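PDB 7CMJ: hypoxanthine phosphoribosyltransferase from Leishmania donovani, which transfers the 5-phosphoribosyl group of 5-phosphoribosylpyrophosphate to hypoxanthine or guanine, forming IMP or GMP in the purine salvage pathway. Local coordinates for residues K43-Y48 with A80-P85; F51-D56 with N118-I123; I123-V128 with Q135-F140; D129-L134 with E164-Y169. One frame throughout, in Å; residues are numbered along the deposited sequence.

Contacts 1 and 2 lie at the surface, about 17 Å from the centre of the chain, whereas contact 3 is buried and contact 4 partly so, their centres within about 10 Å of it. Contacts 1 and 2 adjoin one another through Pro85 and the 53-54 loop. Strand 120-125 runs from contact 2 into contact 3, and the two contacts share Ile123; helix 131-142 serves both contacts 3 and 4. All four meet across their segments mainly through apolar or aromatic groups, with no cross-segment hydrogen bond. Contact 1 is plain helix-end packing and contact 2 centres on a histidine. Contacts 3 and 4 add the metal-binding carboxylates and the capped helix start of the probable nucleotide site.

Contact 1. Residues K43-Y48 with A80-P85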
loop_
_atom_site.group_PDB
_atom_site.type_symbol
_atom_site.label_atom_id
_atom_site.label_comp_id
_atom_site.label_asym_id
_atom_site.label_seq_id
_atom_site.Cartn_x
_atom_site.Cartn_y
_atom_site.Cartn_z
ATOM N N LYS A 43 -10.028 15.092 29.547
ATOM C CA LYS A 43 -8.665 15.008 30.092
ATOM C C LYS A 43 -7.707 15.385 28.974
ATOM O O LYS A 43 -6.818 16.149 29.217
ATOM C CB LYS A 43 -8.361 13.608 30.629
ATOM N N ILE A 44 -7.920 14.872 27.773
ATOM C CA ILE A 44 -7.045 15.234 26.662
ATOM C C ILE A 44 -7.099 16.741 26.401
ATOM O O ILE A 44 -6.059 17.399 26.246
ATOM C CB ILE A 44 -7.414 14.418 25.406
ATOM C CG1 ILE A 44 -7.019 12.946 25.567
ATOM C CG2 ILE A 44 -6.745 14.989 24.146
ATOM C CD1 ILE A 44 -7.682 12.036 24.548
ATOM N N ALA A 45 -8.311 17.317 26.369
ATOM C CA ALA A 45 -8.447 18.741 26.063
ATOM C C ALA A 45 -7.795 19.622 27.124
ATOM O O ALA A 45 -7.289 20.707 26.806
ATOM C CB ALA A 45 -9.919 19.119 25.901
ATOM N N GLU A 46 -7.792 19.183 28.381
ATOM C CA GLU A 46 -7.071 19.931 29.403
ATOM C C GLU A 46 -5.565 19.841 29.187
ATOM O O GLU A 46 -4.854 20.838 29.339
ATOM C CB GLU A 46 -7.435 19.420 30.798
ATOM N N ASP A 47 -5.064 18.664 28.795
ATOM C CA ASP A 47 -3.619 18.454 28.696
ATOM C C ASP A 47 -2.990 19.222 27.529
ATOM O O ASP A 47 -1.823 19.619 27.616
ATOM C CB ASP A 47 -3.309 16.956 28.578
ATOM C CG ASP A 47 -3.571 16.186 29.878
ATOM O OD1 ASP A 47 -3.980 16.804 30.891
ATOM O OD2 ASP A 47 -3.373 14.950 29.884
ATOM N N TYR A 48 -3.734 19.450 26.443
ATOM C CA TYR A 48 -3.225 20.158 25.274
ATOM C C TYR A 48 -3.663 21.625 25.225
ATOM O O TYR A 48 -3.472 22.285 24.196
ATOM C CB TYR A 48 -3.677 19.449 23.988
ATOM C CG TYR A 48 -3.035 18.101 23.689
ATOM C CD1 TYR A 48 -2.008 17.989 22.752
ATOM C CD2 TYR A 48 -3.478 16.933 24.306
ATOM C CE1 TYR A 48 -1.420 16.755 22.459
ATOM C CE2 TYR A 48 -2.893 15.687 24.018
ATOM C CZ TYR A 48 -1.863 15.606 23.093
ATOM O OH TYR A 48 -1.281 14.386 22.792
ATOM N N ALA A 80 -14.581 16.931 19.504
ATOM C CA ALA A 80 -15.311 18.078 18.977
ATOM C C ALA A 80 -16.123 18.768 20.070
ATOM O O ALA A 80 -16.150 20.001 20.146
ATOM C CB ALA A 80 -16.214 17.635 17.826
ATOM N N ASP A 81 -16.786 17.989 20.932
ATOM C CA ASP A 81 -17.464 18.580 22.086
ATOM C C ASP A 81 -16.501 19.388 22.954
ATOM O O ASP A 81 -16.854 20.467 23.449
ATOM C CB ASP A 81 -18.131 17.494 22.929
ATOM C CG ASP A 81 -19.179 16.716 22.168
ATOM O OD1 ASP A 81 -19.519 15.606 22.642
ATOM O OD2 ASP A 81 -19.666 17.216 21.123
ATOM N N GLU A 82 -15.279 18.885 23.152
ATOM C CA GLU A 82 -14.310 19.592 23.979
ATOM C C GLU A 82 -13.691 20.797 23.286
ATOM O O GLU A 82 -12.907 21.515 23.918
ATOM C CB GLU A 82 -13.210 18.638 24.434
ATOM C CG GLU A 82 -13.635 17.738 25.572
ATOM C CD GLU A 82 -14.466 18.464 26.627
ATOM O OE1 GLU A 82 -14.069 19.571 27.081
ATOM O OE2 GLU A 82 -15.527 17.915 26.999
ATOM N N GLY A 83 -14.020 21.037 22.013
ATOM C CA GLY A 83 -13.493 22.177 21.289
ATOM C C GLY A 83 -12.086 22.003 20.775
ATOM O O GLY A 83 -11.392 22.999 20.545
ATOM N N VAL A 84 -11.646 20.767 20.583
ATOM C CA VAL A 84 -10.281 20.459 20.174
ATOM C C VAL A 84 -10.261 20.260 18.663
ATOM O O VAL A 84 -11.046 19.450 18.149
ATOM C CB VAL A 84 -9.755 19.212 20.894
ATOM C CG1 VAL A 84 -8.563 18.629 20.128
ATOM C CG2 VAL A 84 -9.378 19.579 22.313
ATOM N N PRO A 85 -9.414 20.981 17.927
ATOM C CA PRO A 85 -9.338 20.765 16.475
ATOM C C PRO A 85 -8.618 19.461 16.164
ATOM O O PRO A 85 -7.552 19.176 16.720
ATOM C CB PRO A 85 -8.568 21.991 15.968
ATOM C CG PRO A 85 -7.873 22.556 17.188
ATOM C CD PRO A 85 -8.696 22.193 18.366
#
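Ala45 is the hub of this contact: its CB faces the neighbouring helix end and touches both Glu82 and Val84. The closest approach is between Ala45 CB and Glu82 CB, 3.6 Å. Alanine suits the place because the two backbones come near here, with Ala45 CA only 6.3 Å from Glu82 CA. Glu82 meets it with the aliphatic root of its side chain. CG stands beside the backbone N (chi1 -78°) and Ala45 CB lies 4.0 Å from Glu82 CG; beyond that the chain bends at chi2, and the methylenes do the touching rather than the carboxylate. Val84 comes in with one branch, its CG2, which sits beside the backbone N and reaches Ala45 CB at 3.7 Å, while CG1 takes the position anti to N.

The contact joins the C-terminal ends of helices 30-47 and 69-81, which lie on the same face of the central sheet of this phosphoribosyltransferase fold. Helix 69-81 ends in a Schellman motif at Gly83, where Gly83 N bonds back to Ala80 O at 3.0 Å. The positive phi of Gly83 (79°) is easily adopted by a residue without a CB, and it turns the chain so that Val84 can face Ala45. Around the rest of the turn, Ile44 and Tyr48 touch Leu59 of strand 59-64 and Tyr169. The CB of Tyr48 starts toward segment 80-85, but its ring leads off to the sheet. Asp47 OD2 is hydrogen-bonded to Tyr169 OH, and Asp81 forms a salt bridge with Arg194 of the second subunit.

Contact 2. Residues F51-D56 with N118-I123; sequences FKLTTD and NRHILI
His120 presents its imidazole to two side chains of the 51-56 loop, Phe51 and Leu53. The two rings meet obliquely, their planes at 57° and their centroids 4.7 Å apart. Phe51 CD1 comes to 3.5 Å from His120 CE1, and His120 ND1 lies over one face of the phenyl ring. Leu53 approaches another part of the imidazole: its CD2 methyl is 3.5 Å from His120 CD2. The CB of His120 points toward the loop, and with CG beside the backbone N (chi1 -55°) the imidazole is carried out to meet both Phe51 and Leu53.

Its neighbour Arg119 starts the other way, as alternation along the chain allows, but its side chain bends at chi2 and chi3 and brings the guanidinium back to the loop. There the carbonyl oxygen of Asp56 lies over the centre of one face, 4.1 Å from Arg119 CZ. A loop leading into strand 59-64 is thus packed against the start of strand 120-125, its neighbour in the sheet.

Histidine suits this place by combining ring contacts with a polar bond: ND1 is hydrogen-bonded to Ser148 OG, which should restrain the ring's rotation while its CD2-NE2-CE1 side meets the leucine methyl and the phenyl ring.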
loop_
_atom_site.group_PDB
_atom_site.type_symbol
_atom_site.label_atom_id
_atom_site.label_comp_id
_atom_site.label_asym_id
_atom_site.label_seq_id
_atom_site.Cartn_x
_atom_site.Cartn_y
_atom_site.Cartn_z
ATOM N N PHE A 51 -0.819 23.901 24.511
ATOM C CA PHE A 51 -0.129 23.776 23.237
ATOM C C PHE A 51 -0.727 24.655 22.155
ATOM O O PHE A 51 -0.216 24.638 21.027
ATOM C CB PHE A 51 -0.113 22.313 22.784
ATOM C CG PHE A 51 0.985 21.510 23.414
ATOM C CD1 PHE A 51 2.299 21.686 23.015
ATOM C CD2 PHE A 51 0.711 20.602 24.426
ATOM C CE1 PHE A 51 3.323 20.961 23.598
ATOM C CE2 PHE A 51 1.729 19.873 25.015
ATOM C CZ PHE A 51 3.038 20.053 24.599
ATOM N N LYS A 52 -1.768 25.422 22.472
ATOM C CA LYS A 52 -2.391 26.330 21.518
ATOM C C LYS A 52 -2.673 25.609 20.194
ATOM O O LYS A 52 -2.078 25.887 19.150
ATOM C CB LYS A 52 -1.507 27.564 21.319
ATOM C CG LYS A 52 -1.644 28.609 22.407
ATOM C CD LYS A 52 -2.926 29.421 22.215
ATOM C CE LYS A 52 -3.392 30.092 23.518
ATOM N NZ LYS A 52 -4.817 30.579 23.468
ATOM N N LEU A 53 -3.578 24.638 20.266
ATOM C CA LEU A 53 -3.948 23.906 19.063
ATOM C C LEU A 53 -4.904 24.749 18.225
ATOM O O LEU A 53 -5.874 25.314 18.744
ATOM C CB LEU A 53 -4.579 22.552 19.398
ATOM C CG LEU A 53 -3.691 21.460 20.017
ATOM C CD1 LEU A 53 -4.383 20.132 19.984
ATOM C CD2 LEU A 53 -2.322 21.357 19.360
ATOM N N THR A 54 -4.608 24.832 16.933
ATOM C CA THR A 54 -5.332 25.584 15.923
ATOM C C THR A 54 -5.962 24.597 14.948
ATOM O O THR A 54 -5.718 23.393 15.009
ATOM C CB THR A 54 -4.371 26.535 15.188
ATOM O OG1 THR A 54 -3.520 27.181 16.142
ATOM C CG2 THR A 54 -5.113 27.602 14.404
ATOM N N THR A 55 -6.791 25.108 14.041
ATOM C CA THR A 55 -7.163 24.306 12.881
ATOM C C THR A 55 -5.931 23.949 12.054
ATOM O O THR A 55 -5.788 22.811 11.600
ATOM C CB THR A 55 -8.190 25.054 12.032
ATOM O OG1 THR A 55 -9.474 24.970 12.658
ATOM C CG2 THR A 55 -8.277 24.467 10.654
ATOM N N ASP A 56 -5.015 24.903 11.876
ATOM C CA ASP A 56 -3.808 24.681 11.092
ATOM C C ASP A 56 -2.720 23.924 11.856
ATOM O O ASP A 56 -1.733 23.503 11.240
ATOM C CB ASP A 56 -3.251 26.023 10.595
ATOM C CG ASP A 56 -4.145 26.691 9.557
ATOM O OD1 ASP A 56 -3.865 27.857 9.206
ATOM O OD2 ASP A 56 -5.123 26.061 9.095
ATOM N N ASN A 118 6.430 17.857 12.982
ATOM C CA ASN A 118 6.135 18.911 13.947
ATOM C C ASN A 118 4.632 19.060 14.207
ATOM O O ASN A 118 4.100 20.170 14.298
ATOM C CB ASN A 118 6.738 20.233 13.500
ATOM C CG ASN A 118 6.903 21.184 14.646
ATOM O OD1 ASN A 118 7.510 20.837 15.656
ATOM N ND2 ASN A 118 6.361 22.391 14.508
ATOM N N ARG A 119 3.945 17.930 14.331
ATOM C CA ARG A 119 2.535 17.896 14.681
ATOM C C ARG A 119 2.342 17.026 15.912
ATOM O O ARG A 119 3.206 16.214 16.267
ATOM C CB ARG A 119 1.682 17.352 13.538
ATOM C CG ARG A 119 1.820 18.137 12.269
ATOM C CD ARG A 119 0.895 19.314 12.373
ATOM N NE ARG A 119 1.572 20.558 12.076
ATOM C CZ ARG A 119 1.601 21.101 10.867
ATOM N NH1 ARG A 119 0.987 20.495 9.855
ATOM N NH2 ARG A 119 2.260 22.235 10.674
ATOM N N HIS A 120 1.196 17.201 16.561
ATOM C CA HIS A 120 0.866 16.413 17.736
ATOM C C HIS A 120 -0.001 15.236 17.316
ATOM O O HIS A 120 -1.104 15.417 16.785
ATOM C CB HIS A 120 0.185 17.258 18.807
ATOM C CG HIS A 120 0.962 18.476 19.206
ATOM N ND1 HIS A 120 2.074 18.424 20.023
ATOM C CD2 HIS A 120 0.761 19.788 18.935
ATOM C CE1 HIS A 120 2.537 19.647 20.218
ATOM N NE2 HIS A 120 1.755 20.494 19.572
ATOM N N ILE A 121 0.492 14.033 17.569
ATOM C CA ILE A 121 -0.157 12.814 17.113
ATOM C C ILE A 121 -0.621 12.007 18.308
ATOM O O ILE A 121 0.109 11.847 19.296
ATOM C CB ILE A 121 0.779 11.951 16.254
ATOM C CG1 ILE A 121 1.350 12.760 15.100
ATOM C CG2 ILE A 121 0.041 10.687 15.792
ATOM C CD1 ILE A 121 2.427 12.011 14.437
ATOM N N LEU A 122 -1.821 11.473 18.198
ATOM C CA LEU A 122 -2.362 10.534 19.163
ATOM C C LEU A 122 -2.634 9.228 18.428
ATOM O O LEU A 122 -3.487 9.181 17.537
ATOM C CB LEU A 122 -3.624 11.099 19.796
ATOM C CG LEU A 122 -4.098 10.423 21.077
ATOM C CD1 LEU A 122 -2.993 10.495 22.108
ATOM C CD2 LEU A 122 -5.383 11.106 21.580
ATOM N N ILE A 123 -1.883 8.182 18.765
ATOM C CA ILE A 123 -2.132 6.856 18.207
ATOM C C ILE A 123 -3.388 6.301 18.867
ATOM O O ILE A 123 -3.458 6.200 20.098
ATOM C CB ILE A 123 -0.931 5.922 18.424
ATOM C CG1 ILE A 123 0.294 6.437 17.675
ATOM C CG2 ILE A 123 -1.260 4.510 17.971
ATOM C CD1 ILE A 123 1.535 5.592 17.886
#

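Contact 3. Residues I123-V128 with Q135-F140; sequences IVEDIV and QYLMRF. With BA (barium ion), chain D.
Glu125 touches Leu137 with one carboxylate oxygen and a barium ion with the other. Its CB points toward helix 131-142 and carries CG, beyond which the chain bends (chi2 -72°) to CD, where the group divides. OE1 is eclipsed with CB (chi3 2°), which folds it back toward the main chain; there it accepts a weak bond from Asp126 N, 3.2 Å away, and binds barium at 2.4 Å. OE2 is 4.2 Å from Leu137 CD2, against the apolar flank of the helix. The side chain also touches Val64 of the adjacent strand.

The contact packs the first strand of a beta-alpha-beta unit, strand 120-125, on its helix 131-142; strand 148-153 completes the unit. The Glu-Asp pair lies within the PRPP-binding motif of these phosphoribosyltransferases, which runs from the strand into the start of the helix. Asp126 OD2 lies 2.5 Å from the barium, and two waters are also ligands. Glu125 OE1 and Asp126 OD2, 3.0 Å apart, are probably tolerated so close because both bind the cation. Residues 125 to 133 probably bind GMP.

Two residues before Glu125, Ile123 does the apolar work. Its extended CG1 branch (chi2 178°) carries CD1 to 3.8 Å from Met138 CG, and both residues also pack on Leu149.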
loop_
_atom_site.group_PDB
_atom_site.type_symbol
_atom_site.label_atom_id
_atom_site.label_comp_id
_atom_site.label_asym_id
_atom_site.label_seq_id
_atom_site.Cartn_x
_atom_site.Cartn_y
_atom_site.Cartn_z
ATOM N N ILE A 123 -1.883 8.182 18.765
ATOM C CA ILE A 123 -2.132 6.856 18.207
ATOM C C ILE A 123 -3.388 6.301 18.867
ATOM O O ILE A 123 -3.458 6.200 20.098
ATOM C CB ILE A 123 -0.931 5.922 18.424
ATOM C CG1 ILE A 123 0.294 6.437 17.675
ATOM C CG2 ILE A 123 -1.260 4.510 17.971
ATOM C CD1 ILE A 123 1.535 5.592 17.886
ATOM N N VAL A 124 -4.386 5.952 18.056
ATOM C CA VAL A 124 -5.662 5.458 18.560
ATOM C C VAL A 124 -5.698 3.940 18.459
ATOM O O VAL A 124 -5.627 3.374 17.363
ATOM C CB VAL A 124 -6.846 6.079 17.817
ATOM C CG1 VAL A 124 -8.155 5.479 18.348
ATOM C CG2 VAL A 124 -6.816 7.586 17.979
ATOM N N GLU A 125 -5.841 3.286 19.603
ATOM C CA GLU A 125 -5.880 1.838 19.681
ATOM C C GLU A 125 -7.105 1.375 20.470
ATOM O O GLU A 125 -7.560 2.040 21.408
ATOM C CB GLU A 125 -4.584 1.284 20.324
ATOM C CG GLU A 125 -3.485 0.982 19.334
ATOM C CD GLU A 125 -3.801 -0.242 18.497
ATOM O OE1 GLU A 125 -4.905 -0.787 18.697
ATOM O OE2 GLU A 125 -2.965 -0.653 17.655
ATOM N N ASP A 126 -7.624 0.209 20.076
ATOM C CA ASP A 126 -8.705 -0.436 20.815
ATOM C C ASP A 126 -8.167 -1.206 22.030
ATOM O O ASP A 126 -8.698 -1.081 23.135
ATOM C CB ASP A 126 -9.489 -1.355 19.865
ATOM C CG ASP A 126 -8.591 -2.328 19.144
ATOM O OD1 ASP A 126 -9.071 -3.158 18.336
ATOM O OD2 ASP A 126 -7.372 -2.255 19.404
ATOM N N ILE A 127 -7.120 -2.013 21.832
ATOM C CA ILE A 127 -6.438 -2.777 22.871
ATOM C C ILE A 127 -4.957 -2.803 22.528
ATOM O O ILE A 127 -4.583 -2.802 21.351
ATOM C CB ILE A 127 -6.930 -4.236 22.966
ATOM C CG1 ILE A 127 -8.415 -4.298 23.217
ATOM C CG2 ILE A 127 -6.213 -5.011 24.089
ATOM C CD1 ILE A 127 -8.962 -5.584 22.752
ATOM N N VAL A 128 -4.115 -2.866 23.560
ATOM C CA VAL A 128 -2.683 -3.096 23.393
ATOM C C VAL A 128 -2.449 -4.603 23.501
ATOM O O VAL A 128 -2.327 -5.141 24.604
ATOM C CB VAL A 128 -1.861 -2.331 24.431
ATOM C CG1 VAL A 128 -0.389 -2.684 24.288
ATOM C CG2 VAL A 128 -2.081 -0.836 24.319
ATOM N N GLN A 135 5.364 -0.504 20.348
ATOM C CA GLN A 135 6.653 0.181 20.296
ATOM C C GLN A 135 7.110 0.407 18.859
ATOM O O GLN A 135 7.621 1.485 18.534
ATOM C CB GLN A 135 7.706 -0.609 21.066
ATOM C CG GLN A 135 7.646 -0.376 22.539
ATOM C CD GLN A 135 8.870 -0.871 23.238
ATOM O OE1 GLN A 135 8.815 -1.842 23.983
ATOM N NE2 GLN A 135 9.998 -0.216 22.992
ATOM N N TYR A 136 6.932 -0.587 17.980
ATOM C CA TYR A 136 7.351 -0.413 16.591
ATOM C C TYR A 136 6.552 0.691 15.910
ATOM O O TYR A 136 7.120 1.567 15.244
ATOM C CB TYR A 136 7.219 -1.722 15.807
ATOM C CG TYR A 136 7.420 -1.491 14.326
ATOM C CD1 TYR A 136 6.326 -1.421 13.450
ATOM C CD2 TYR A 136 8.709 -1.290 13.806
ATOM C CE1 TYR A 136 6.517 -1.178 12.109
ATOM C CE2 TYR A 136 8.911 -1.050 12.453
ATOM C CZ TYR A 136 7.815 -0.993 11.612
ATOM O OH TYR A 136 8.009 -0.754 10.273
ATOM N N LEU A 137 5.226 0.643 16.039
ATOM C CA LEU A 137 4.386 1.705 15.502
ATOM C C LEU A 137 4.873 3.081 15.947
ATOM O O LEU A 137 4.826 4.053 15.181
ATOM C CB LEU A 137 2.944 1.472 15.940
ATOM C CG LEU A 137 2.037 0.577 15.077
ATOM C CD1 LEU A 137 2.785 -0.576 14.516
ATOM C CD2 LEU A 137 0.822 0.071 15.884
ATOM N N MET A 138 5.356 3.181 17.184
ATOM C CA MET A 138 5.791 4.476 17.692
ATOM C C MET A 138 7.116 4.874 17.067
ATOM O O MET A 138 7.278 6.002 16.588
ATOM C CB MET A 138 5.890 4.435 19.215
ATOM C CG MET A 138 4.537 4.455 19.922
ATOM S SD MET A 138 4.632 4.107 21.710
ATOM C CE MET A 138 5.340 5.638 22.335
ATOM N N ARG A 139 8.077 3.955 17.060
ATOM C CA ARG A 139 9.320 4.186 16.343
ATOM C C ARG A 139 9.038 4.615 14.905
ATOM O O ARG A 139 9.600 5.607 14.417
ATOM C CB ARG A 139 10.175 2.922 16.391
ATOM C CG ARG A 139 11.237 2.930 17.465
ATOM C CD ARG A 139 11.171 1.675 18.324
ATOM N NE ARG A 139 11.236 0.460 17.515
ATOM C CZ ARG A 139 10.906 -0.748 17.960
ATOM N NH1 ARG A 139 10.993 -1.799 17.157
ATOM N NH2 ARG A 139 10.492 -0.902 19.212
ATOM N N PHE A 140 8.151 3.880 14.220
ATOM C CA PHE A 140 7.669 4.299 12.910
ATOM C C PHE A 140 7.239 5.761 12.930
ATOM O O PHE A 140 7.719 6.578 12.132
ATOM C CB PHE A 140 6.505 3.404 12.474
ATOM C CG PHE A 140 5.928 3.760 11.140
ATOM C CD1 PHE A 140 6.668 3.590 9.975
ATOM C CD2 PHE A 140 4.638 4.241 11.035
ATOM C CE1 PHE A 140 6.124 3.904 8.728
ATOM C CE2 PHE A 140 4.086 4.562 9.779
ATOM C CZ PHE A 140 4.831 4.401 8.638
HETATM BA BA BA D . -5.832 -2.673 17.500
HETATM O O HOH W 1 -4.748 -4.030 19.291
HETATM O O HOH W 2 -7.089 -0.552 16.059
#

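Contact 4. Residues D129-L134 with E164-Y169; sequences DSAITL and EVLVDY
Leu166 packs against Ala131 and Leu134, and these apolar contacts make up the whole of the meeting between the segments. Its CD1 methyl lies 3.9 Å from Ala131 CB and 3.6 Å from the backbone oxygen Ala131 O, so it sits against the first turn of helix 131-142. Nearer its own backbone, Leu166 CB is 4.1 Å from Leu134 CD2. The two leucine chains run alongside in opposite senses; Leu134, with CG anti to its backbone N (chi1 -178°), brings CD2 close to Leu166 CB. Leucine suits the loop position, since one branched chain can touch Ala131 with a methyl while its other methyl meets Gln135 and Met138. Alanine at 131 keeps the helix surface low beneath it.

Hydrogen bonds act within segment 129-134, not across the contact. Ser130 is the N-cap, and Thr133 N gives a nearly straight bond (163°) to Ser130 OG at 3.0 Å. Thr133 OG1 in turn donates to Ser130 O at 2.9 Å, the donor standing 32° off the carbonyl plane, while Leu134 N binds the same oxygen; two donors therefore hold one carbonyl. On the other segment, Leu166 O is hydrogen-bonded to Thr151 OG1, tying the loop to strand 148-153.

An ionic link lies outside the pair: Asp129, the probable proton acceptor, forms a salt bridge with Lys157.

Residues 129-133 probably bind GMP. The chemistry is thus divided: an apolar flank of the helix packs on the 164-169 loop, while hydroxyls and backbone groups shape its N-terminal turn, whose dipole could help receive an anionic nucleotide.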
loop_
_atom_site.group_PDB
_atom_site.type_symbol
_atom_site.label_atom_id
_atom_site.label_comp_id
_atom_site.label_asym_id
_atom_site.label_seq_id
_atom_site.Cartn_x
_atom_site.Cartn_y
_atom_site.Cartn_z
ATOM N N ASP A 129 -2.381 -5.296 22.360
ATOM C CA ASP A 129 -2.210 -6.745 22.386
ATOM C C ASP A 129 -0.764 -7.184 22.189
ATOM O O ASP A 129 -0.454 -8.355 22.421
ATOM C CB ASP A 129 -3.108 -7.426 21.339
ATOM C CG ASP A 129 -4.313 -8.138 21.973
ATOM O OD1 ASP A 129 -4.238 -8.547 23.162
ATOM O OD2 ASP A 129 -5.344 -8.286 21.280
ATOM N N SER A 130 0.124 -6.283 21.792
ATOM C CA SER A 130 1.548 -6.598 21.739
ATOM C C SER A 130 2.307 -5.314 22.035
ATOM O O SER A 130 2.267 -4.363 21.249
ATOM C CB SER A 130 1.941 -7.186 20.383
ATOM O OG SER A 130 3.318 -6.973 20.102
ATOM N N ALA A 131 2.981 -5.271 23.177
ATOM C CA ALA A 131 3.717 -4.064 23.509
ATOM C C ALA A 131 4.812 -3.790 22.484
ATOM O O ALA A 131 5.021 -2.637 22.091
ATOM C CB ALA A 131 4.290 -4.176 24.917
ATOM N N ILE A 132 5.502 -4.836 22.013
ATOM C CA ILE A 132 6.569 -4.619 21.033
ATOM C C ILE A 132 6.011 -4.021 19.745
ATOM O O ILE A 132 6.606 -3.099 19.169
ATOM C CB ILE A 132 7.361 -5.913 20.741
ATOM C CG1 ILE A 132 6.440 -7.126 20.615
ATOM C CG2 ILE A 132 8.439 -6.125 21.771
ATOM C CD1 ILE A 132 7.065 -8.283 19.852
ATOM N N THR A 133 4.878 -4.530 19.260
ATOM C CA THR A 133 4.373 -3.954 18.023
ATOM C C THR A 133 3.915 -2.523 18.241
ATOM O O THR A 133 4.073 -1.681 17.350
ATOM C CB THR A 133 3.238 -4.786 17.443
ATOM O OG1 THR A 133 2.219 -4.903 18.431
ATOM C CG2 THR A 133 3.726 -6.169 17.068
ATOM N N LEU A 134 3.356 -2.224 19.414
ATOM C CA LEU A 134 3.032 -0.837 19.715
ATOM C C LEU A 134 4.300 0.003 19.715
ATOM O O LEU A 134 4.335 1.090 19.122
ATOM C CB LEU A 134 2.308 -0.724 21.053
ATOM C CG LEU A 134 1.845 0.676 21.501
ATOM C CD1 LEU A 134 1.224 1.506 20.364
ATOM C CD2 LEU A 134 0.908 0.576 22.699
ATOM N N GLU A 164 2.326 -0.346 30.504
ATOM C CA GLU A 164 1.596 0.820 30.998
ATOM C C GLU A 164 2.322 2.126 30.684
ATOM O O GLU A 164 1.673 3.151 30.442
ATOM C CB GLU A 164 1.343 0.662 32.502
ATOM C CG GLU A 164 -0.063 1.098 32.989
ATOM C CD GLU A 164 -1.245 0.499 32.191
ATOM O OE1 GLU A 164 -2.014 1.288 31.607
ATOM O OE2 GLU A 164 -1.430 -0.741 32.169
ATOM N N VAL A 165 3.658 2.107 30.652
ATOM C CA VAL A 165 4.420 3.296 30.269
ATOM C C VAL A 165 4.193 3.660 28.808
ATOM O O VAL A 165 4.483 4.791 28.398
ATOM C CB VAL A 165 5.927 3.104 30.545
ATOM C CG1 VAL A 165 6.596 2.332 29.406
ATOM C CG2 VAL A 165 6.603 4.443 30.745
ATOM N N LEU A 166 3.682 2.729 28.004
ATOM C CA LEU A 166 3.398 3.038 26.611
ATOM C C LEU A 166 2.056 3.745 26.455
ATOM O O LEU A 166 1.923 4.635 25.605
ATOM C CB LEU A 166 3.427 1.761 25.771
ATOM C CG LEU A 166 4.775 1.065 25.542
ATOM C CD1 LEU A 166 4.591 -0.251 24.786
ATOM C CD2 LEU A 166 5.748 1.975 24.801
ATOM N N VAL A 167 1.056 3.365 27.266
ATOM C CA VAL A 167 -0.295 3.897 27.131
ATOM C C VAL A 167 -0.401 5.177 27.945
ATOM O O VAL A 167 0.077 5.254 29.084
ATOM C CB VAL A 167 -1.361 2.866 27.550
ATOM C CG1 VAL A 167 -1.066 1.519 26.940
ATOM C CG2 VAL A 167 -1.468 2.740 29.039
ATOM N N ASP A 168 -0.988 6.198 27.336
ATOM C CA ASP A 168 -1.069 7.515 27.940
ATOM C C ASP A 168 -2.456 7.815 28.456
ATOM O O ASP A 168 -2.606 8.328 29.567
ATOM C CB ASP A 168 -0.663 8.581 26.924
ATOM C CG ASP A 168 0.814 8.528 26.592
ATOM O OD1 ASP A 168 1.627 8.813 27.500
ATOM O OD2 ASP A 168 1.163 8.172 25.435
ATOM N N TYR A 169 -3.468 7.468 27.671
ATOM C CA TYR A 169 -4.871 7.699 27.995
ATOM C C TYR A 169 -5.587 6.361 27.898
ATOM O O TYR A 169 -6.095 5.996 26.829
ATOM C CB TYR A 169 -5.484 8.744 27.057
ATOM C CG TYR A 169 -4.821 10.108 27.187
ATOM C CD1 TYR A 169 -5.040 10.912 28.309
ATOM C CD2 TYR A 169 -3.957 10.578 26.205
ATOM C CE1 TYR A 169 -4.423 12.143 28.434
ATOM C CE2 TYR A 169 -3.341 11.807 26.325
ATOM C CZ TYR A 169 -3.575 12.584 27.436
ATOM O OH TYR A 169 -2.948 13.804 27.539
#